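Local atomic coordinates of sulfate adenylyltransferase (Allochromatium vinosum, PDB entry 4DNX), a protein that catalyses the reaction of sulfate with ATP to give adenosine 5'-phosphosulfate and diphosphate. Residues E366-G371 against Q385-Y390; D355-S360 against P376-P381. All blocks are in the same frame, centred on the assembly; numbering follows the deposited sequence.

Contact 1: residues E366-G371 against Q385-Y390; sequences EMLGQG and QILMDY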
# COMPACT_ATOMS: atom_id res chain seq x y z
N GLU A 366 -32.07 1.05 -3.87
CA GLU A 366 -33.15 0.79 -4.84
C GLU A 366 -33.24 1.93 -5.87
O GLU A 366 -33.33 1.67 -7.08
CB GLU A 366 -34.51 0.61 -4.15
CG GLU A 366 -34.58 -0.72 -3.30
CD GLU A 366 -35.85 -0.82 -2.47
OE1 GLU A 366 -36.02 -1.85 -1.76
OE2 GLU A 366 -36.70 0.10 -2.52
N MET A 367 -33.24 3.17 -5.38
CA MET A 367 -33.36 4.34 -6.27
C MET A 367 -32.21 4.40 -7.29
O MET A 367 -32.46 4.60 -8.52
CB MET A 367 -33.42 5.63 -5.44
CG MET A 367 -34.78 5.85 -4.79
SD MET A 367 -34.73 7.38 -3.80
CE MET A 367 -36.42 7.65 -3.35
N LEU A 368 -30.98 4.23 -6.79
CA LEU A 368 -29.78 4.22 -7.61
C LEU A 368 -29.85 3.15 -8.71
O LEU A 368 -29.57 3.42 -9.88
CB LEU A 368 -28.50 4.06 -6.78
CG LEU A 368 -28.25 5.17 -5.75
CD1 LEU A 368 -27.17 4.77 -4.81
CD2 LEU A 368 -27.91 6.48 -6.46
N GLY A 369 -30.29 1.94 -8.34
CA GLY A 369 -30.50 0.88 -9.33
C GLY A 369 -31.57 1.17 -10.36
O GLY A 369 -31.61 0.55 -11.43
N GLN A 370 -32.47 2.11 -10.07
CA GLN A 370 -33.53 2.47 -11.01
C GLN A 370 -33.12 3.69 -11.85
O GLN A 370 -33.89 4.17 -12.69
CB GLN A 370 -34.88 2.70 -10.31
CG GLN A 370 -35.40 1.46 -9.51
CD GLN A 370 -36.23 1.83 -8.28
OE1 GLN A 370 -36.60 2.99 -8.09
NE2 GLN A 370 -36.52 0.84 -7.43
N GLY A 371 -31.90 4.17 -11.60
CA GLY A 371 -31.41 5.38 -12.27
C GLY A 371 -32.06 6.67 -11.80
O GLY A 371 -32.17 7.64 -12.56
N GLN A 385 -24.10 9.60 -9.05
CA GLN A 385 -23.81 9.37 -10.47
C GLN A 385 -22.90 8.14 -10.67
O GLN A 385 -23.14 7.32 -11.59
CB GLN A 385 -23.18 10.58 -11.16
CG GLN A 385 -23.24 10.48 -12.65
CD GLN A 385 -24.70 10.47 -13.14
OE1 GLN A 385 -25.50 11.36 -12.78
NE2 GLN A 385 -25.07 9.45 -13.90
N ILE A 386 -21.90 8.02 -9.82
CA ILE A 386 -20.94 6.88 -9.89
C ILE A 386 -21.71 5.55 -9.76
O ILE A 386 -21.53 4.63 -10.58
CB ILE A 386 -19.86 7.01 -8.84
CG1 ILE A 386 -18.84 8.07 -9.30
CG2 ILE A 386 -19.14 5.63 -8.54
CD1 ILE A 386 -17.88 8.47 -8.19
N LEU A 387 -22.59 5.49 -8.77
CA LEU A 387 -23.42 4.28 -8.55
C LEU A 387 -24.44 4.06 -9.69
O LEU A 387 -24.62 2.92 -10.15
CB LEU A 387 -24.08 4.33 -7.17
CG LEU A 387 -23.00 4.22 -6.07
CD1 LEU A 387 -23.54 4.57 -4.72
CD2 LEU A 387 -22.40 2.79 -6.08
N MET A 388 -25.09 5.11 -10.17
CA MET A 388 -26.09 4.94 -11.24
C MET A 388 -25.43 4.45 -12.51
O MET A 388 -26.01 3.64 -13.24
CB MET A 388 -26.85 6.23 -11.52
CG MET A 388 -27.86 6.46 -10.43
SD MET A 388 -28.93 7.84 -10.71
CE MET A 388 -27.73 9.16 -10.47
N ASP A 389 -24.20 4.92 -12.75
CA ASP A 389 -23.47 4.55 -13.95
C ASP A 389 -23.11 3.08 -13.86
O ASP A 389 -23.27 2.36 -14.87
CB ASP A 389 -22.20 5.40 -14.14
CG ASP A 389 -22.50 6.79 -14.71
OD1 ASP A 389 -23.67 7.10 -15.02
OD2 ASP A 389 -21.56 7.60 -14.80
N TYR A 390 -22.71 2.64 -12.66
CA TYR A 390 -22.42 1.24 -12.39
C TYR A 390 -23.67 0.38 -12.65
O TYR A 390 -23.60 -0.57 -13.43
CB TYR A 390 -21.89 1.03 -10.98
CG TYR A 390 -22.00 -0.41 -10.56
CD1 TYR A 390 -21.22 -1.38 -11.18
CD2 TYR A 390 -22.92 -0.80 -9.58
CE1 TYR A 390 -21.32 -2.73 -10.82
CE2 TYR A 390 -23.03 -2.15 -9.21
CZ TYR A 390 -22.22 -3.09 -9.83
OH TYR A 390 -22.31 -4.42 -9.47
O HOH W 1 -28.92 3.33 -12.86

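Contact 2: residues D355-S360 against P376-P381; sequences DFIQLS and PEFSRP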
# COMPACT_ATOMS: atom_id res chain seq x y z
N ASP A 355 -40.76 16.47 12.06
CA ASP A 355 -39.67 17.38 11.74
C ASP A 355 -38.54 16.66 11.03
O ASP A 355 -37.58 17.29 10.58
CB ASP A 355 -39.13 18.11 12.98
CG ASP A 355 -40.15 19.05 13.62
OD1 ASP A 355 -41.10 19.54 12.95
OD2 ASP A 355 -39.99 19.31 14.83
N PHE A 356 -38.63 15.33 10.94
CA PHE A 356 -37.57 14.53 10.29
C PHE A 356 -37.99 13.98 8.95
O PHE A 356 -39.15 13.69 8.73
CB PHE A 356 -37.12 13.34 11.17
CG PHE A 356 -36.50 13.74 12.47
CD1 PHE A 356 -35.25 14.37 12.51
CD2 PHE A 356 -37.16 13.48 13.67
CE1 PHE A 356 -34.68 14.75 13.73
CE2 PHE A 356 -36.60 13.85 14.90
CZ PHE A 356 -35.35 14.49 14.92
N ILE A 357 -37.03 13.81 8.05
CA ILE A 357 -37.28 13.03 6.85
C ILE A 357 -36.28 11.88 6.94
O ILE A 357 -35.10 12.06 7.28
CB ILE A 357 -37.04 13.82 5.54
CG1 ILE A 357 -37.88 15.10 5.50
CG2 ILE A 357 -37.38 12.97 4.33
CD1 ILE A 357 -37.35 16.08 4.46
N GLN A 358 -36.78 10.68 6.65
CA GLN A 358 -35.98 9.49 6.75
C GLN A 358 -35.98 8.73 5.43
O GLN A 358 -37.01 8.68 4.74
CB GLN A 358 -36.52 8.60 7.86
CG GLN A 358 -35.55 8.45 9.04
CD GLN A 358 -36.31 8.24 10.33
OE1 GLN A 358 -37.27 8.95 10.62
NE2 GLN A 358 -35.89 7.26 11.11
N LEU A 359 -34.83 8.15 5.11
CA LEU A 359 -34.71 7.33 3.90
C LEU A 359 -33.62 6.30 4.15
O LEU A 359 -32.48 6.64 4.39
CB LEU A 359 -34.35 8.18 2.67
CG LEU A 359 -34.53 7.53 1.28
CD1 LEU A 359 -35.99 7.20 0.96
CD2 LEU A 359 -33.93 8.48 0.22
N SER A 360 -33.99 5.04 4.11
CA SER A 360 -33.05 4.02 4.50
C SER A 360 -31.96 3.80 3.45
O SER A 360 -32.14 4.14 2.26
CB SER A 360 -33.80 2.72 4.79
OG SER A 360 -34.41 2.23 3.61
N PRO A 376 -31.00 15.31 -2.48
CA PRO A 376 -29.66 15.72 -2.02
C PRO A 376 -29.50 15.72 -0.50
O PRO A 376 -28.37 15.78 -0.01
CB PRO A 376 -29.48 17.14 -2.60
CG PRO A 376 -30.88 17.62 -2.87
CD PRO A 376 -31.70 16.39 -3.22
N GLU A 377 -30.61 15.60 0.23
CA GLU A 377 -30.58 15.39 1.69
C GLU A 377 -29.98 14.03 2.09
O GLU A 377 -29.54 13.85 3.23
CB GLU A 377 -31.99 15.49 2.29
CG GLU A 377 -32.65 16.86 2.09
CD GLU A 377 -32.85 17.21 0.62
OE1 GLU A 377 -32.25 18.21 0.15
OE2 GLU A 377 -33.58 16.46 -0.07
N PHE A 378 -29.97 13.08 1.15
CA PHE A 378 -29.54 11.71 1.46
C PHE A 378 -28.38 11.18 0.63
O PHE A 378 -27.69 10.24 1.05
CB PHE A 378 -30.73 10.76 1.36
CG PHE A 378 -31.87 11.14 2.27
CD1 PHE A 378 -31.80 10.88 3.65
CD2 PHE A 378 -32.96 11.80 1.77
CE1 PHE A 378 -32.85 11.24 4.49
CE2 PHE A 378 -34.03 12.17 2.60
CZ PHE A 378 -33.96 11.89 3.97
N SER A 379 -28.16 11.78 -0.55
CA SER A 379 -27.05 11.34 -1.42
C SER A 379 -26.42 12.53 -2.15
O SER A 379 -27.13 13.43 -2.65
CB SER A 379 -27.54 10.27 -2.42
OG SER A 379 -26.44 9.66 -3.08
N ARG A 380 -25.09 12.55 -2.23
CA ARG A 380 -24.42 13.61 -3.01
C ARG A 380 -24.56 13.30 -4.49
O ARG A 380 -24.38 12.12 -4.88
CB ARG A 380 -22.93 13.65 -2.64
CG ARG A 380 -22.68 13.84 -1.13
CD ARG A 380 -23.35 15.15 -0.63
NE ARG A 380 -22.86 15.51 0.71
CZ ARG A 380 -23.09 16.70 1.27
NH1 ARG A 380 -23.81 17.61 0.63
NH2 ARG A 380 -22.62 16.98 2.49
N PRO A 381 -24.83 14.31 -5.32
CA PRO A 381 -25.03 14.01 -6.77
C PRO A 381 -23.86 13.25 -7.41
O PRO A 381 -24.10 12.38 -8.26
CB PRO A 381 -25.18 15.40 -7.41
CG PRO A 381 -25.62 16.28 -6.28
CD PRO A 381 -25.00 15.76 -5.05

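Contact 1: residues E366-G371 against Q385-Y390
Leu-368 and Leu-387 meet methyl against methyl, CD1 to CD1 at 3.6 Å, and the same CD1 of Leu-368 also lies 3.9 Å from Leu-387 CB. The two side chains slant across one another. In Leu-368 CG stands beside the backbone N (chi1 -61°), which lets its fork put CD1 on Leu-387 and CD2 on Met-388. This second methyl reaches CG of Met-388 at 4.0 Å from CD2 of Leu-368, with the two chains running nearly at right angles. Leucine suits this buried place because its fork serves two neighbours at once. His-205 and Pro-374 add further cover to Leu-368, and Val-242 of helix 240-254 packs on Leu-387.

The contact joins the last turn of helix 361-369 to helix 381-393, in the C-terminal part of the ATP-sulfurylase region. The first of these helices ends in a Schellman motif: Gly-371 takes a positive phi of 73°, which a residue without a CB adopts readily, and its N bonds to Leu-368 O. Met-388 lies beside this end. Its flexible thioether, bent at chi3, brings SD to 3.5 Å from Gly-371 C, while its CG is 3.5 Å from Leu-368 O. With an alanine here, CD2 of Leu-368 is likely to lose its neighbour CG, and the carbonyl end of the glycine turn the sulfur packed on it.

No direct hydrogen bond spans the helices; instead one water donates to Leu-368 O (3.1 Å) and to Met-388 O (3.0 Å).

Contact 2: residues D355-S360 against P376-P381
The ring of Phe-378 is met by Leu-359 over one face and by Ile-357 at its far end. CB of Leu-359 sits almost squarely above the ring centre, 3.7 Å from the centroid and 4° off the normal, a well-formed CH-pi contact. CG of Leu-359 lies anti to the backbone N (chi1 -165°), a turn that carries the branch along the ring toward its root, where CD2 comes 3.8 Å from Phe-378 CD2. Phe-378 itself has CG beside its own N (chi1 -58°), which sends the ring out from the loop toward 355-360.

This loop precedes helix 381-393, whereas Ile-357 belongs to strand 356-357, an outer strand of a three-stranded antiparallel sheet. A flat aromatic suits a place between loop and strand, since face and edge can both be used. Ile-357 CG2 touches Phe-378 CZ at 3.6 Å, with the side chains nearly perpendicular; the beta-branch brings this methyl close to the main chain. Ile-357 O approaches the ring edge, 3.5 Å from Phe-378 CZ. On the opposite ring face lies CB of the adjacent Glu-377, offset toward the rim.

How the contacts relate
From the N terminus, the chain runs through strand 356-357 and on to Ser-360, whose side chain caps the start of helix 361-369. After that helix and its glycine turn, the loop at 376-381 returns to the strand region, so contact 2 closes a loop over the whole of helix 361-369. The chain then enters helix 381-393, which comes back to the end of helix 361-369 in contact 1. The segments alternate, so the two closures cross. Their centres lie about 16 Å apart, yet they touch where Met-367 SD packs 4.2 Å from Leu-359 CD2. Together they tie the small antiparallel sheet, helix 361-369, the intervening loop and helix 381-393.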